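Local coordinates for protein epoxyqueuosine reductase (Streptococcus thermophilus, PDB 5D6S) that belongs to the QueG family and carries cobalamin together with two iron-sulfur clusters, at residues Phe296-Asn301 with Ile338-Glu343. Sequence-based numbering, arbitrary orientation.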
loop_
_atom_site.group_PDB
_atom_site.type_symbol
_atom_site.label_atom_id
_atom_site.label_comp_id
_atom_site.label_asym_id
_atom_site.label_seq_id
_atom_site.Cartn_x
_atom_site.Cartn_y
_atom_site.Cartn_z
ATOM N N PHE A 296 17.413 -3.794 10.361
ATOM C CA PHE A 296 16.078 -3.209 10.528
ATOM C C PHE A 296 15.454 -3.500 11.900
ATOM O O PHE A 296 14.846 -2.620 12.505
ATOM C CB PHE A 296 15.147 -3.720 9.463
ATOM C CG PHE A 296 13.865 -2.962 9.381
ATOM C CD1 PHE A 296 13.842 -1.688 8.855
ATOM C CD2 PHE A 296 12.683 -3.524 9.841
ATOM C CE1 PHE A 296 12.668 -0.978 8.782
ATOM C CE2 PHE A 296 11.498 -2.834 9.751
ATOM C CZ PHE A 296 11.489 -1.560 9.213
ATOM N N LEU A 297 15.637 -4.723 12.394
ATOM C CA LEU A 297 15.162 -5.083 13.727
ATOM C C LEU A 297 15.919 -4.398 14.836
ATOM O O LEU A 297 15.527 -4.526 15.968
ATOM C CB LEU A 297 15.219 -6.594 13.948
ATOM C CG LEU A 297 14.327 -7.446 13.054
ATOM C CD1 LEU A 297 14.550 -8.924 13.295
ATOM C CD2 LEU A 297 12.878 -7.109 13.292
ATOM N N GLU A 298 17.008 -3.696 14.543
ATOM C CA GLU A 298 17.739 -2.950 15.584
ATOM C C GLU A 298 17.203 -1.535 15.732
ATOM O O GLU A 298 17.529 -0.836 16.672
ATOM C CB GLU A 298 19.240 -2.836 15.283
ATOM C CG GLU A 298 20.000 -4.140 15.207
ATOM C CD GLU A 298 19.925 -4.948 16.487
ATOM O OE1 GLU A 298 20.075 -4.376 17.591
ATOM O OE2 GLU A 298 19.723 -6.182 16.366
ATOM N N LEU A 299 16.367 -1.096 14.821
ATOM C CA LEU A 299 15.929 0.291 14.852
ATOM C C LEU A 299 15.043 0.613 16.041
ATOM O O LEU A 299 14.211 -0.189 16.445
ATOM C CB LEU A 299 15.190 0.636 13.562
ATOM C CG LEU A 299 16.106 0.614 12.330
ATOM C CD1 LEU A 299 15.313 0.651 11.034
ATOM C CD2 LEU A 299 17.056 1.804 12.386
ATOM N N THR A 300 15.243 1.806 16.584
ATOM C CA THR A 300 14.388 2.376 17.622
ATOM C C THR A 300 13.407 3.336 16.967
ATOM O O THR A 300 13.493 3.601 15.781
ATOM C CB THR A 300 15.222 3.190 18.627
ATOM O OG1 THR A 300 15.862 4.265 17.929
ATOM C CG2 THR A 300 16.284 2.331 19.273
ATOM N N ASN A 301 12.466 3.869 17.727
ATOM C CA ASN A 301 11.566 4.871 17.167
ATOM C C ASN A 301 12.313 6.034 16.548
ATOM O O ASN A 301 11.925 6.523 15.487
ATOM C CB ASN A 301 10.605 5.413 18.220
ATOM C CG ASN A 301 9.526 4.414 18.584
ATOM O OD1 ASN A 301 9.086 3.603 17.750
ATOM N ND2 ASN A 301 9.094 4.454 19.817
ATOM N N ILE A 338 18.563 -16.383 14.673
ATOM C CA ILE A 338 18.115 -17.113 15.853
ATOM C C ILE A 338 18.471 -16.313 17.101
ATOM O O ILE A 338 17.635 -16.130 17.974
ATOM C CB ILE A 338 18.674 -18.543 15.884
ATOM C CG1 ILE A 338 18.010 -19.375 14.774
ATOM C CG2 ILE A 338 18.422 -19.223 17.209
ATOM C CD1 ILE A 338 18.649 -20.732 14.514
ATOM N N VAL A 339 19.701 -15.836 17.189
ATOM C CA VAL A 339 20.141 -15.226 18.433
ATOM C C VAL A 339 19.356 -13.924 18.660
ATOM O O VAL A 339 19.000 -13.565 19.800
ATOM C CB VAL A 339 21.682 -15.092 18.583
ATOM C CG1 VAL A 339 22.421 -15.252 17.271
ATOM C CG2 VAL A 339 22.065 -13.780 19.262
ATOM N N LYS A 340 19.055 -13.227 17.578
ATOM C CA LYS A 340 18.241 -12.013 17.690
ATOM C C LYS A 340 16.805 -12.292 18.137
ATOM O O LYS A 340 16.205 -11.553 18.916
ATOM C CB LYS A 340 18.223 -11.268 16.357
ATOM C CG LYS A 340 17.439 -9.967 16.384
ATOM C CD LYS A 340 17.885 -9.041 17.480
ATOM C CE LYS A 340 17.124 -7.720 17.428
ATOM N NZ LYS A 340 17.574 -6.795 18.500
ATOM N N LEU A 341 16.232 -13.336 17.588
ATOM C CA LEU A 341 14.889 -13.717 17.963
ATOM C C LEU A 341 14.871 -14.064 19.454
ATOM O O LEU A 341 13.908 -13.791 20.149
ATOM C CB LEU A 341 14.424 -14.892 17.082
ATOM C CG LEU A 341 14.299 -14.537 15.590
ATOM C CD1 LEU A 341 14.210 -15.761 14.724
ATOM C CD2 LEU A 341 13.089 -13.660 15.320
ATOM N N MET A 342 15.945 -14.671 19.942
ATOM C CA MET A 342 15.987 -15.099 21.320
ATOM C C MET A 342 16.034 -13.866 22.186
ATOM O O MET A 342 15.433 -13.839 23.242
ATOM C CB MET A 342 17.157 -16.049 21.582
ATOM C CG MET A 342 16.880 -17.523 21.312
ATOM S SD MET A 342 18.406 -18.520 21.116
ATOM C CE MET A 342 18.053 -19.807 22.326
ATOM N N GLU A 343 16.723 -12.832 21.731
ATOM C CA GLU A 343 16.844 -11.565 22.469
ATOM C C GLU A 343 15.491 -10.861 22.565
ATOM O O GLU A 343 15.106 -10.366 23.636
ATOM C CB GLU A 343 17.882 -10.628 21.834
ATOM C CG GLU A 343 19.325 -11.075 22.069
ATOM C CD GLU A 343 20.373 -10.346 21.207
ATOM O OE1 GLU A 343 20.078 -9.239 20.700
ATOM O OE2 GLU A 343 21.487 -10.909 21.035
#
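Lys340 reaches from helix 338-347 to Leu297 and Glu298, the two central residues of a type I turn running from Phe296 to Leu299 in the loop between helix 293-296 and helix 301-308. The backbones stay well apart, with 8.6 Å between Leu297 CA and Lys340 CA, so a long side chain has to make the connection. At the start of the helical segment, Ile338 packs on Leu361 and Ile364, a branched hydrocarbon suited to joining its helix to helix 351-364.

Two residues on, Lys340 points toward the turn. Its CG lies anti to the backbone N (chi1 -178°), and after a bend at chi2 (54°) the rest of the chain is extended, carrying the ammonium group to Glu298. Lys340 CE lies 4.1 Å from Leu297 CB and 3.9 Å from Leu297 O. Leucine's branched end suits this buried site because the side chain packs on Gln322 and Leu329 of helix 318-331.

Lys340 NZ forms a salt bridge with Glu298 OE2 at 3.1 Å, but the hydrogen bond within it is weak. In the model, Lys340 NZ lies nearer to OE2 than to Glu298 OE1, which is 3.6 Å away. Glu298 itself is exposed, a natural place for an acid, and its chain folds at chi2 (-59°) to meet the lysine.

Leu341 turns its CB away from the turn and packs on Ala357 and Ile364, extending the hydrophobic seam begun by Ile338. Glu343, one helical turn after Lys340, places OE1 5.3 Å from Glu298 OE2 and 4.1 Å from Lys340 NZ. The lysine's positive charge would therefore be expected to ease repulsion between the two acids. The salt bridge thus ties the loop to helix 338-347 in the helical C-terminal part of the chain, a partly solvent-accessible ionic link probably weakened by water.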